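Local atomic coordinates of peptidoglycan-recognition protein LB (PDB entry 7NT0), a protein that hydrolyses the bond between N-acetylmuramoyl and L-alanine in bacterial peptidoglycan as a zinc amidase of innate immunity, probably scavenging immunologically active fragments. Residues V41-S46 against E161-R166; A101-Y106 against L152-V157; I78-G83 against G112-G117; L27-E32 against G74-G79. The protein carries 1 engineered substitution. One frame throughout, in Å; residues are numbered along the deposited sequence.

Interaction 1 (V41-S46 against E161-R166). With ZN (zinc ion), chain C; MLD (glcnac(beta1-4)-murnac(1,6-anhydro)-L-ala-gamma-D-glu-meso-a2pm-D-ala), chain D.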
# COMPACT_ATOMS: atom_id res chain seq x y z
N VAL A 41 3.71 9.43 -2.48
CA VAL A 41 2.72 8.36 -2.22
C VAL A 41 2.70 7.49 -3.49
O VAL A 41 2.49 8.01 -4.59
CB VAL A 41 1.34 8.94 -1.90
CG1 VAL A 41 0.31 7.82 -1.79
CG2 VAL A 41 1.40 9.79 -0.65
N ILE A 42 2.92 6.20 -3.31
CA ILE A 42 3.04 5.24 -4.43
C ILE A 42 1.91 4.22 -4.28
O ILE A 42 1.80 3.56 -3.24
CB ILE A 42 4.43 4.61 -4.49
CG1 ILE A 42 5.47 5.73 -4.68
CG2 ILE A 42 4.47 3.58 -5.63
CD1 ILE A 42 6.84 5.26 -4.87
N ILE A 43 1.07 4.14 -5.27
CA ILE A 43 -0.09 3.23 -5.29
C ILE A 43 0.30 1.93 -5.99
O ILE A 43 0.93 1.94 -7.09
CB ILE A 43 -1.28 3.91 -5.96
CG1 ILE A 43 -1.62 5.24 -5.29
CG2 ILE A 43 -2.48 2.98 -6.01
CD1 ILE A 43 -1.94 5.13 -3.79
N HIS A 44 -0.14 0.83 -5.39
CA HIS A 44 0.06 -0.53 -5.89
C HIS A 44 -1.29 -1.22 -5.94
O HIS A 44 -2.19 -0.85 -5.16
CB HIS A 44 0.98 -1.29 -4.92
CG HIS A 44 2.33 -0.70 -4.73
ND1 HIS A 44 3.44 -1.09 -5.46
CD2 HIS A 44 2.77 0.25 -3.87
CE1 HIS A 44 4.50 -0.41 -5.03
NE2 HIS A 44 4.11 0.43 -4.06
N HIS A 45 -1.35 -2.33 -6.69
CA HIS A 45 -2.37 -3.38 -6.49
C HIS A 45 -1.65 -4.66 -6.08
O HIS A 45 -0.45 -4.76 -6.29
CB HIS A 45 -3.29 -3.57 -7.69
CG HIS A 45 -2.67 -4.31 -8.84
ND1 HIS A 45 -3.47 -4.88 -9.82
CD2 HIS A 45 -1.40 -4.46 -9.25
CE1 HIS A 45 -2.67 -5.43 -10.74
NE2 HIS A 45 -1.42 -5.19 -10.42
N SER A 46 -2.34 -5.59 -5.46
CA SER A 46 -1.67 -6.86 -5.04
C SER A 46 -1.51 -7.79 -6.23
O SER A 46 -0.54 -8.59 -6.21
CB SER A 46 -2.35 -7.51 -3.87
OG SER A 46 -3.66 -7.92 -4.16
N GLU A 161 3.34 -3.48 -14.48
CA GLU A 161 1.95 -3.10 -14.77
C GLU A 161 1.31 -2.49 -13.52
O GLU A 161 0.39 -1.72 -13.67
CB GLU A 161 1.26 -4.40 -15.12
CG GLU A 161 -0.13 -4.31 -15.63
CD GLU A 161 -0.46 -5.68 -16.24
OE1 GLU A 161 -1.24 -5.73 -17.21
OE2 GLU A 161 0.10 -6.70 -15.72
N CYS A 162 1.83 -2.83 -12.33
CA CYS A 162 1.29 -2.34 -11.03
C CYS A 162 1.09 -0.83 -11.13
O CYS A 162 2.03 -0.13 -11.53
CB CYS A 162 2.27 -2.73 -9.94
SG CYS A 162 1.61 -2.33 -8.29
N PRO A 163 -0.04 -0.21 -10.71
CA PRO A 163 -1.14 -0.82 -9.94
C PRO A 163 -2.32 -1.34 -10.75
O PRO A 163 -3.43 -1.43 -10.27
CB PRO A 163 -1.61 0.39 -9.11
CG PRO A 163 -1.46 1.58 -10.08
CD PRO A 163 -0.19 1.26 -10.83
N GLY A 164 -2.03 -1.72 -12.01
CA GLY A 164 -3.07 -2.12 -12.95
C GLY A 164 -3.55 -0.95 -13.79
O GLY A 164 -3.64 0.18 -13.23
N GLY A 165 -3.85 -1.17 -15.08
CA GLY A 165 -4.24 -0.07 -15.98
C GLY A 165 -5.41 0.75 -15.46
O GLY A 165 -5.36 2.01 -15.48
N ARG A 166 -6.46 0.06 -15.01
CA ARG A 166 -7.73 0.69 -14.64
C ARG A 166 -7.49 1.53 -13.37
O ARG A 166 -7.95 2.68 -13.32
CB ARG A 166 -8.81 -0.38 -14.50
CG ARG A 166 -10.19 0.18 -14.15
CD ARG A 166 -10.75 0.93 -15.37
NE ARG A 166 -12.05 1.51 -15.09
CZ ARG A 166 -13.23 0.83 -15.09
NH1 ARG A 166 -13.28 -0.48 -15.28
NH2 ARG A 166 -14.36 1.48 -14.86
ZN ZN C . 3.51 -2.38 -7.09
CAI MLD D . 2.85 -5.49 -6.19
CAL MLD D . 4.12 -4.86 -5.81
OAM MLD D . 4.53 -3.91 -6.46
N MLD D . 4.78 -5.46 -4.81
CA MLD D . 5.98 -4.89 -4.25
CB MLD D . 6.12 -5.29 -2.79
C MLD D . 7.25 -5.27 -5.01
O MLD D . 7.50 -6.44 -5.26
NAN MLD D . 8.04 -4.27 -5.34
CAO MLD D . 9.46 -4.44 -5.58
CAP MLD D . 9.90 -3.89 -6.96
OBA MLD D . 10.62 -4.60 -7.62
OAQ MLD D . 9.44 -2.79 -7.37
CBB MLD D . 10.16 -3.87 -4.36
CBC MLD D . 11.51 -4.45 -4.17
CBD MLD D . 12.16 -3.68 -3.05
OBE MLD D . 11.95 -2.47 -2.85
NBF MLD D . 13.00 -4.41 -2.32
CBG MLD D . 13.82 -3.78 -1.32
CBH MLD D . 14.88 -2.86 -1.96
OBI MLD D . 15.28 -3.11 -3.08
NBJ MLD D . 15.27 -1.74 -1.30
CBK MLD D . 16.27 -0.79 -1.82
CBL MLD D . 17.35 -0.55 -0.78
CBM MLD D . 15.74 0.61 -2.22
OBO MLD D . 14.91 1.16 -1.47
OBN MLD D . 16.23 1.15 -3.22
CBP MLD D . 14.35 -4.94 -0.49
CBQ MLD D . 14.45 -4.57 0.96
CBR MLD D . 14.78 -5.69 1.91
CBS MLD D . 14.86 -5.21 3.36
CBT MLD D . 13.47 -4.76 3.86
OBV MLD D . 12.57 -5.62 3.95
OBU MLD D . 13.37 -3.58 4.21
NBW MLD D . 15.81 -4.07 3.44
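His45, Cys162 and Pro163 meet at the zinc site of the amidase fold, where the end of strand 38-45 faces the loop leading into helix 165-171. Cys162 SG has two roles. Cys162 SG binds the zinc ion at 2.2 Å. It also accepts a hydrogen bond from His45 N, with an N-SG distance of 3.4 Å and an angle of 152° at the hydrogen. This bond would probably draw some charge from the sulfur. His44 ND1 holds the same ion at 2.1 Å, and His154 and the ligand oxygen OAM complete the site. Pro163 follows a cis peptide bond. Its CB packs 3.6 Å from Ile43 O. The His45 CG sits between the backbone N and the carbonyl carbon (chi1 76°), which lays the ring over the Pro163-Gly164 peptide. His45 ND1 is tied to Trp119 N. Pro163 O lies over one ring face, near the rim, 3.3 Å from His45 CG. Gly164 CA makes a CH-pi contact, 4.2 Å from the His45 ring centroid.

Interaction 2 (A101-Y106 against L152-V157). With ZN (zinc ion), chain C; MLD (glcnac(beta1-4)-murnac(1,6-anhydro)-L-ala-gamma-D-glu-meso-a2pm-D-ala), chain D.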
# COMPACT_ATOMS: atom_id res chain seq x y z
N ALA A 101 9.61 -1.75 1.30
CA ALA A 101 10.13 -2.71 0.31
C ALA A 101 9.06 -2.86 -0.77
O ALA A 101 8.54 -3.94 -0.95
CB ALA A 101 10.47 -4.01 0.98
N HIS A 102 8.71 -1.75 -1.41
CA HIS A 102 7.65 -1.74 -2.45
C HIS A 102 8.08 -1.00 -3.72
O HIS A 102 7.50 -1.32 -4.75
CB HIS A 102 6.36 -1.19 -1.83
CG HIS A 102 6.48 0.22 -1.40
ND1 HIS A 102 6.15 1.24 -2.24
CD2 HIS A 102 6.87 0.79 -0.23
CE1 HIS A 102 6.41 2.39 -1.65
NE2 HIS A 102 6.87 2.14 -0.41
N ALA A 103 9.05 -0.09 -3.67
CA ALA A 103 9.47 0.71 -4.85
C ALA A 103 10.90 1.19 -4.66
O ALA A 103 11.15 2.15 -3.95
CB ALA A 103 8.53 1.87 -5.03
N PRO A 104 11.87 0.50 -5.29
CA PRO A 104 13.29 0.86 -5.15
C PRO A 104 13.55 2.33 -5.50
O PRO A 104 12.89 2.84 -6.43
CB PRO A 104 14.01 -0.11 -6.11
CG PRO A 104 13.08 -1.31 -6.17
CD PRO A 104 11.68 -0.72 -6.09
N LYS A 105 14.40 2.97 -4.70
CA LYS A 105 14.80 4.40 -4.78
C LYS A 105 13.71 5.26 -4.12
O LYS A 105 13.94 6.44 -3.92
CB LYS A 105 15.11 4.77 -6.24
N TYR A 106 12.53 4.72 -3.79
CA TYR A 106 11.44 5.49 -3.16
C TYR A 106 11.05 4.92 -1.79
O TYR A 106 10.21 5.52 -1.12
CB TYR A 106 10.23 5.51 -4.09
CG TYR A 106 10.46 6.35 -5.31
CD1 TYR A 106 11.07 5.82 -6.43
CD2 TYR A 106 10.11 7.69 -5.35
CE1 TYR A 106 11.30 6.56 -7.57
CE2 TYR A 106 10.33 8.46 -6.48
CZ TYR A 106 10.94 7.90 -7.59
OH TYR A 106 11.18 8.62 -8.72
N LEU A 152 2.07 8.86 -7.20
CA LEU A 152 2.53 8.07 -8.36
C LEU A 152 1.88 6.68 -8.33
O LEU A 152 1.58 6.21 -7.22
CB LEU A 152 4.04 7.90 -8.28
CG LEU A 152 4.85 9.20 -8.29
CD1 LEU A 152 6.30 8.91 -7.99
CD2 LEU A 152 4.69 9.92 -9.60
N GLY A 153 1.79 6.03 -9.49
CA GLY A 153 1.61 4.57 -9.57
C GLY A 153 2.97 3.91 -9.61
O GLY A 153 3.93 4.53 -10.13
N HIS A 154 3.08 2.70 -9.08
CA HIS A 154 4.35 1.93 -9.11
C HIS A 154 4.98 1.98 -10.54
O HIS A 154 6.21 2.15 -10.63
CB HIS A 154 4.09 0.51 -8.63
CG HIS A 154 5.33 -0.26 -8.34
ND1 HIS A 154 5.26 -1.56 -7.95
CD2 HIS A 154 6.65 0.07 -8.41
CE1 HIS A 154 6.49 -2.04 -7.79
NE2 HIS A 154 7.38 -1.03 -8.02
N ARG A 155 4.19 1.80 -11.57
CA ARG A 155 4.66 1.66 -12.98
C ARG A 155 5.39 2.93 -13.43
O ARG A 155 6.05 2.89 -14.47
CB ARG A 155 3.49 1.43 -13.92
CG ARG A 155 2.46 2.55 -13.89
CD ARG A 155 1.50 2.50 -15.04
NE ARG A 155 0.77 1.26 -15.03
CZ ARG A 155 -0.04 0.82 -16.01
NH1 ARG A 155 -0.26 1.57 -17.07
NH2 ARG A 155 -0.63 -0.35 -15.90
N GLN A 156 5.24 4.05 -12.73
CA GLN A 156 5.94 5.30 -13.13
C GLN A 156 7.40 5.24 -12.68
O GLN A 156 8.19 6.04 -13.21
CB GLN A 156 5.22 6.52 -12.57
CG GLN A 156 3.87 6.76 -13.18
CD GLN A 156 3.16 7.90 -12.49
OE1 GLN A 156 2.43 7.74 -11.49
NE2 GLN A 156 3.32 9.09 -13.05
N VAL A 157 7.77 4.36 -11.75
CA VAL A 157 9.14 4.36 -11.18
C VAL A 157 9.80 2.97 -11.33
O VAL A 157 10.91 2.82 -10.84
CB VAL A 157 9.13 4.83 -9.72
CG1 VAL A 157 8.53 6.24 -9.59
CG2 VAL A 157 8.42 3.88 -8.78
ZN ZN C . 3.51 -2.38 -7.09
CAI MLD D . 2.85 -5.49 -6.19
CAL MLD D . 4.12 -4.86 -5.81
OAM MLD D . 4.53 -3.91 -6.46
N MLD D . 4.78 -5.46 -4.81
CA MLD D . 5.98 -4.89 -4.25
CB MLD D . 6.12 -5.29 -2.79
C MLD D . 7.25 -5.27 -5.01
O MLD D . 7.50 -6.44 -5.26
NAN MLD D . 8.04 -4.27 -5.34
CAO MLD D . 9.46 -4.44 -5.58
CAP MLD D . 9.90 -3.89 -6.96
OBA MLD D . 10.62 -4.60 -7.62
OAQ MLD D . 9.44 -2.79 -7.37
CBB MLD D . 10.16 -3.87 -4.36
CBC MLD D . 11.51 -4.45 -4.17
CBD MLD D . 12.16 -3.68 -3.05
OBE MLD D . 11.95 -2.47 -2.85
NBF MLD D . 13.00 -4.41 -2.32
CBG MLD D . 13.82 -3.78 -1.32
CBH MLD D . 14.88 -2.86 -1.96
OBI MLD D . 15.28 -3.11 -3.08
NBJ MLD D . 15.27 -1.74 -1.30
CBK MLD D . 16.27 -0.79 -1.82
CBL MLD D . 17.35 -0.55 -0.78
CBM MLD D . 15.74 0.61 -2.22
OBO MLD D . 14.91 1.16 -1.47
OBN MLD D . 16.23 1.15 -3.22
CBP MLD D . 14.35 -4.94 -0.49
CBQ MLD D . 14.45 -4.57 0.96
CBR MLD D . 14.78 -5.69 1.91
CBS MLD D . 14.86 -5.21 3.36
CBT MLD D . 13.47 -4.76 3.86
OBV MLD D . 12.57 -5.62 3.95
OBU MLD D . 13.37 -3.58 4.21
NBW MLD D . 15.81 -4.07 3.44
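Tyr106 and Val157 carry the apolar part of this contact. It joins the loop before strand 110-115 to the end of strand 149-153, beside the zinc site of the amidase fold. Val157 CG1 meets Tyr106 CE1 at 3.4 Å, and the two side chains slant across one another. With chi1 at -57°, CG1 stands beside the Val157 backbone N, and CG2 is left to face Ala103 CB at 4.3 Å. Leu152 CD1 comes from the same side of the ring, 4.3 Å from Tyr106 CE2.

The polar part centres on His154. No hydrogen bond joins the two segments here. His102 O lies over one face of the His154 ring, 3.3 Å from CE1. His154 ND1 binds the zinc ion. The His102 ring in turn bonds through ND1 to the zinc ligand His44, so it is a second-shell residue.

Ligand bonds bridge the two segments. His102 O accepts from the muropeptide amide NAN at 3.1 Å. His154 NE2 reaches the D-glutamate carboxylate oxygen OAQ at 2.8 Å, in a bent, weak bond. Lys105 N holds OBN, on the terminal D-alanine carboxylate, at 3.0 Å.

At the end of strand 149-153, Gly153 N donates to a lone pair of Gln156 OE1 at 2.7 Å.

Interaction 3 (I78-G83 against G112-G117). Engineered in segment 78-83: Phe80 (natural residue Tyr). With MLD (glcnac(beta1-4)-murnac(1,6-anhydro)-L-ala-gamma-D-glu-meso-a2pm-D-ala), chain D.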
# COMPACT_ATOMS: atom_id res chain seq x y z
N ILE A 78 6.09 -7.35 5.52
CA ILE A 78 5.27 -6.95 4.35
C ILE A 78 5.91 -5.68 3.77
O ILE A 78 6.32 -4.77 4.53
CB ILE A 78 3.78 -6.80 4.70
CG1 ILE A 78 2.94 -6.77 3.43
CG2 ILE A 78 3.52 -5.62 5.63
CD1 ILE A 78 1.45 -6.78 3.67
N GLY A 79 6.00 -5.59 2.44
CA GLY A 79 6.76 -4.51 1.79
C GLY A 79 6.06 -3.15 1.83
O GLY A 79 6.73 -2.09 1.68
N PHE A 80 4.73 -3.17 1.93
CA PHE A 80 3.88 -1.97 1.79
C PHE A 80 3.73 -1.26 3.15
O PHE A 80 3.77 -1.90 4.23
CB PHE A 80 2.50 -2.37 1.29
CG PHE A 80 2.50 -3.15 0.01
CD1 PHE A 80 2.85 -2.53 -1.17
CD2 PHE A 80 2.13 -4.47 -0.03
CE1 PHE A 80 2.82 -3.21 -2.38
CE2 PHE A 80 2.12 -5.16 -1.23
CZ PHE A 80 2.48 -4.53 -2.41
N SER A 81 3.50 0.04 3.08
CA SER A 81 3.23 0.88 4.27
C SER A 81 1.84 0.55 4.81
O SER A 81 1.67 0.45 6.03
CB SER A 81 3.36 2.36 3.93
OG SER A 81 4.61 2.65 3.30
N PHE A 82 0.87 0.42 3.93
CA PHE A 82 -0.56 0.21 4.23
C PHE A 82 -1.17 -0.65 3.13
O PHE A 82 -0.79 -0.52 1.97
CB PHE A 82 -1.33 1.52 4.35
CG PHE A 82 -0.88 2.37 5.49
CD1 PHE A 82 0.07 3.36 5.29
CD2 PHE A 82 -1.41 2.20 6.76
CE1 PHE A 82 0.57 4.07 6.36
CE2 PHE A 82 -0.93 2.95 7.82
CZ PHE A 82 0.03 3.90 7.61
N GLY A 83 -2.15 -1.45 3.53
CA GLY A 83 -3.08 -2.16 2.66
C GLY A 83 -4.48 -1.61 2.79
O GLY A 83 -4.83 -1.03 3.85
N GLY A 112 3.79 3.61 0.64
CA GLY A 112 3.38 2.62 -0.35
C GLY A 112 2.05 2.06 0.06
O GLY A 112 2.01 1.40 1.10
N ILE A 113 1.03 2.30 -0.75
CA ILE A 113 -0.33 1.82 -0.42
C ILE A 113 -0.75 0.75 -1.42
O ILE A 113 -0.74 1.02 -2.60
CB ILE A 113 -1.31 3.01 -0.46
CG1 ILE A 113 -0.83 4.14 0.45
CG2 ILE A 113 -2.69 2.54 -0.11
CD1 ILE A 113 -1.61 5.38 0.29
N VAL A 114 -1.11 -0.43 -0.93
CA VAL A 114 -1.61 -1.50 -1.81
C VAL A 114 -3.11 -1.57 -1.68
O VAL A 114 -3.62 -1.68 -0.55
CB VAL A 114 -0.91 -2.86 -1.60
CG1 VAL A 114 -1.09 -3.40 -0.20
CG2 VAL A 114 -1.37 -3.84 -2.66
N LEU A 115 -3.80 -1.52 -2.82
CA LEU A 115 -5.24 -1.85 -2.90
C LEU A 115 -5.32 -3.34 -3.24
O LEU A 115 -4.92 -3.74 -4.36
CB LEU A 115 -5.95 -0.99 -3.95
CG LEU A 115 -6.39 0.38 -3.39
CD1 LEU A 115 -5.18 1.30 -3.22
CD2 LEU A 115 -7.42 1.03 -4.29
N ILE A 116 -5.71 -4.14 -2.26
CA ILE A 116 -5.73 -5.62 -2.41
C ILE A 116 -6.66 -6.00 -3.55
O ILE A 116 -7.81 -5.51 -3.61
CB ILE A 116 -6.11 -6.29 -1.08
CG1 ILE A 116 -5.08 -5.93 -0.01
CG2 ILE A 116 -6.29 -7.78 -1.28
CD1 ILE A 116 -5.51 -6.24 1.44
N GLY A 117 -6.13 -6.76 -4.48
CA GLY A 117 -6.89 -7.20 -5.65
C GLY A 117 -6.13 -6.99 -6.94
O GLY A 117 -5.02 -6.44 -6.96
CAI MLD D . 2.85 -5.49 -6.19
CAL MLD D . 4.12 -4.86 -5.81
OAM MLD D . 4.53 -3.91 -6.46
N MLD D . 4.78 -5.46 -4.81
CA MLD D . 5.98 -4.89 -4.25
CB MLD D . 6.12 -5.29 -2.79
C MLD D . 7.25 -5.27 -5.01
O MLD D . 7.50 -6.44 -5.26
NAN MLD D . 8.04 -4.27 -5.34
CAO MLD D . 9.46 -4.44 -5.58
CAP MLD D . 9.90 -3.89 -6.96
OBA MLD D . 10.62 -4.60 -7.62
OAQ MLD D . 9.44 -2.79 -7.37
CBB MLD D . 10.16 -3.87 -4.36
CBC MLD D . 11.51 -4.45 -4.17
CBD MLD D . 12.16 -3.68 -3.05
OBE MLD D . 11.95 -2.47 -2.85
NBF MLD D . 13.00 -4.41 -2.32
CBG MLD D . 13.82 -3.78 -1.32
CBH MLD D . 14.88 -2.86 -1.96
OBI MLD D . 15.28 -3.11 -3.08
NBJ MLD D . 15.27 -1.74 -1.30
CBK MLD D . 16.27 -0.79 -1.82
CBL MLD D . 17.35 -0.55 -0.78
CBM MLD D . 15.74 0.61 -2.22
OBO MLD D . 14.91 1.16 -1.47
OBN MLD D . 16.23 1.15 -3.22
CBP MLD D . 14.35 -4.94 -0.49
CBQ MLD D . 14.45 -4.57 0.96
CBR MLD D . 14.78 -5.69 1.91
CBS MLD D . 14.86 -5.21 3.36
CBT MLD D . 13.47 -4.76 3.86
OBV MLD D . 12.57 -5.62 3.95
OBU MLD D . 13.37 -3.58 4.21
NBW MLD D . 15.81 -4.07 3.44
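A parallel strand pairing in the mixed sheet, strand 82-84 beside strand 110-115, brings Phe82 and Gly83 next to Ile113 and Val114. Val114 N donates to Phe82 O at 2.9 Å. Gly112 O accepts twice, from Ser81 N at 2.8 Å and from Phe82 N at 3.2 Å. The first of these bonds is the more bent.

Ser81 holds Gly112 a second time, through its side chain. Its OG stands beside its own backbone N (chi1 -52°) and there accepts from Gly112 N at 2.9 Å, in a nearly straight bond of 163°. With an alanine in place of Ser81, Gly112 N would probably be left without this acceptor and the start of the pairing would be less firmly held.

Phe80 is an engineered substitution for a natural tyrosine. Val114 CB lies over the centre of its ring, 3.6 Å from the centroid and only 2° off the normal. Val114 CG1 touches Phe80 CD2 at 3.4 Å on the same face. Phe80 CZ lies 3.5 Å from the muropeptide N, and the zinc ligand His44 meets the ring edge-to-face.

The position of Phe80 is inferred to be essential for coordinating the zinc hydrate. Phe80 sits in the loop just before strand 82-84, so the parallel pairing in the central sheet of the amidase fold places it beside the zinc site.

Interaction 4 (L27-E32 against G74-G79). With MLD (glcnac(beta1-4)-murnac(1,6-anhydro)-L-ala-gamma-D-glu-meso-a2pm-D-ala), chain D.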
# COMPACT_ATOMS: atom_id res chain seq x y z
N LEU A 27 5.86 -10.26 13.83
CA LEU A 27 6.79 -9.14 14.06
C LEU A 27 7.63 -8.92 12.82
O LEU A 27 8.03 -9.86 12.15
CB LEU A 27 7.69 -9.47 15.25
CG LEU A 27 6.98 -9.33 16.60
CD1 LEU A 27 7.90 -9.82 17.72
CD2 LEU A 27 6.54 -7.89 16.85
N PRO A 28 7.99 -7.66 12.53
CA PRO A 28 9.04 -7.39 11.57
C PRO A 28 10.38 -7.97 12.06
O PRO A 28 10.63 -7.99 13.29
CB PRO A 28 9.19 -5.87 11.54
CG PRO A 28 8.04 -5.33 12.37
CD PRO A 28 7.53 -6.45 13.24
N LYS A 29 11.21 -8.46 11.15
CA LYS A 29 12.58 -8.98 11.49
C LYS A 29 13.42 -7.81 12.01
O LYS A 29 14.23 -7.96 12.96
CB LYS A 29 13.21 -9.60 10.25
CG LYS A 29 12.49 -10.84 9.77
CD LYS A 29 13.37 -11.81 9.03
CE LYS A 29 13.45 -11.57 7.55
NZ LYS A 29 12.64 -12.54 6.79
N SER A 30 13.19 -6.64 11.44
CA SER A 30 13.96 -5.42 11.73
C SER A 30 13.12 -4.24 11.21
O SER A 30 12.30 -4.48 10.28
CB SER A 30 15.30 -5.53 11.04
OG SER A 30 16.11 -4.47 11.41
N VAL A 31 13.30 -3.05 11.77
CA VAL A 31 12.57 -1.83 11.33
C VAL A 31 13.61 -0.74 11.14
O VAL A 31 14.41 -0.53 12.04
CB VAL A 31 11.51 -1.41 12.35
CG1 VAL A 31 10.83 -0.12 11.92
CG2 VAL A 31 10.47 -2.48 12.61
N GLU A 32 13.60 -0.07 10.01
CA GLU A 32 14.43 1.14 9.79
C GLU A 32 13.47 2.29 9.53
O GLU A 32 12.53 2.09 8.74
CB GLU A 32 15.36 0.96 8.61
CG GLU A 32 16.27 -0.25 8.69
CD GLU A 32 17.07 -0.43 7.40
OE1 GLU A 32 16.54 -1.05 6.46
OE2 GLU A 32 18.21 0.12 7.32
N GLY A 74 12.52 -12.97 1.74
CA GLY A 74 13.50 -12.69 2.80
C GLY A 74 13.49 -11.25 3.25
O GLY A 74 14.49 -10.79 3.83
N TRP A 75 12.38 -10.55 3.08
CA TRP A 75 12.29 -9.16 3.55
C TRP A 75 12.00 -9.10 5.04
O TRP A 75 11.65 -10.14 5.69
CB TRP A 75 11.25 -8.41 2.72
CG TRP A 75 11.55 -8.31 1.26
CD1 TRP A 75 12.69 -8.61 0.58
CD2 TRP A 75 10.60 -7.87 0.28
NE1 TRP A 75 12.53 -8.37 -0.77
CE2 TRP A 75 11.23 -7.93 -0.98
CE3 TRP A 75 9.27 -7.45 0.37
CZ2 TRP A 75 10.58 -7.56 -2.14
CZ3 TRP A 75 8.65 -7.05 -0.78
CH2 TRP A 75 9.29 -7.13 -2.02
N ASN A 76 12.15 -7.92 5.61
CA ASN A 76 11.95 -7.62 7.04
C ASN A 76 10.48 -7.80 7.38
O ASN A 76 10.17 -8.15 8.52
CB ASN A 76 12.43 -6.22 7.36
CG ASN A 76 13.95 -6.17 7.38
OD1 ASN A 76 14.57 -5.12 7.19
ND2 ASN A 76 14.54 -7.30 7.65
N ASP A 77 9.60 -7.52 6.43
CA ASP A 77 8.17 -7.38 6.76
C ASP A 77 7.41 -7.33 5.44
O ASP A 77 8.09 -7.25 4.35
CB ASP A 77 7.95 -6.11 7.57
CG ASP A 77 6.60 -5.99 8.25
OD1 ASP A 77 5.87 -6.99 8.28
OD2 ASP A 77 6.29 -4.87 8.73
N ILE A 78 6.09 -7.35 5.52
CA ILE A 78 5.27 -6.95 4.35
C ILE A 78 5.91 -5.68 3.77
O ILE A 78 6.32 -4.77 4.53
CB ILE A 78 3.78 -6.80 4.70
CG1 ILE A 78 2.94 -6.77 3.43
CG2 ILE A 78 3.52 -5.62 5.63
CD1 ILE A 78 1.45 -6.78 3.67
N GLY A 79 6.00 -5.59 2.44
CA GLY A 79 6.76 -4.51 1.79
C GLY A 79 6.06 -3.15 1.83
O GLY A 79 6.73 -2.09 1.68
CAI MLD D . 2.85 -5.49 -6.19
CAL MLD D . 4.12 -4.86 -5.81
OAM MLD D . 4.53 -3.91 -6.46
N MLD D . 4.78 -5.46 -4.81
CA MLD D . 5.98 -4.89 -4.25
CB MLD D . 6.12 -5.29 -2.79
C MLD D . 7.25 -5.27 -5.01
O MLD D . 7.50 -6.44 -5.26
NAN MLD D . 8.04 -4.27 -5.34
CAO MLD D . 9.46 -4.44 -5.58
CAP MLD D . 9.90 -3.89 -6.96
OBA MLD D . 10.62 -4.60 -7.62
OAQ MLD D . 9.44 -2.79 -7.37
CBB MLD D . 10.16 -3.87 -4.36
CBC MLD D . 11.51 -4.45 -4.17
CBD MLD D . 12.16 -3.68 -3.05
OBE MLD D . 11.95 -2.47 -2.85
NBF MLD D . 13.00 -4.41 -2.32
CBG MLD D . 13.82 -3.78 -1.32
CBH MLD D . 14.88 -2.86 -1.96
OBI MLD D . 15.28 -3.11 -3.08
NBJ MLD D . 15.27 -1.74 -1.30
CBK MLD D . 16.27 -0.79 -1.82
CBL MLD D . 17.35 -0.55 -0.78
CBM MLD D . 15.74 0.61 -2.22
OBO MLD D . 14.91 1.16 -1.47
OBN MLD D . 16.23 1.15 -3.22
CBP MLD D . 14.35 -4.94 -0.49
CBQ MLD D . 14.45 -4.57 0.96
CBR MLD D . 14.78 -5.69 1.91
CBS MLD D . 14.86 -5.21 3.36
CBT MLD D . 13.47 -4.76 3.86
OBV MLD D . 12.57 -5.62 3.95
OBU MLD D . 13.37 -3.58 4.21
NBW MLD D . 15.81 -4.07 3.44
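Lys29 curls round the backbone of Trp75 and Asn76. Its N donates to Asn76 O at 2.8 Å. Its chain first runs past Asn76, with Lys29 CB 3.7 Å from Asn76 ND2. It then bends at chi3 (-89°) and again at chi4, which carries NZ to Trp75 O at 2.8 Å, in a weak bond. Asn76 sets its CB against Ser30 O at 3.4 Å, with its amide beside the Lys29 and Ser30 side chains. Pro28 and Asp77 lie side by side and point the same way, with Pro28 CG 4.1 Å from Asp77 OD2. That carboxylate oxygen forms a salt bridge with Arg20.

The segment 74-79 is the loop after helix 55-72, and it forms one wall of the peptidoglycan-binding groove. Trp75 CB points away from segment 27-32. One face of its indole lies against the ligand peptide, and the ring edge at CZ3 meets the ligand CB at 3.7 Å. With an alanine at Trp75, the ligand peptide would probably lose the flat surface beneath it and be freer to shift. Next to the indole, Asn76 N donates to the ligand carboxylate oxygen OBV at 2.9 Å, in an almost straight bond of 168°.

From the N terminus, segment 27-32 opens the first loop, and interaction 4 closes it at 74-79, just past helix 55-72. Strand 38-45 opens interaction 1 inside that loop, so the two cross. Interaction 3 starts at Ile78 and Gly79, where interaction 4 ends, and closes at 112-117. Segment 101-106 lies within it, but its partner 152-157 comes later, so interactions 2 and 3 cross. Interaction 1 closes last, at 161-166, with both nested inside it. Interactions 1, 2 and 3 all reach the central sheet. Interactions 1 and 2 share the zinc ion. Interaction 4 ties the loop before strand 38-45 to the loop after helix 55-72. All four touch the bound muropeptide.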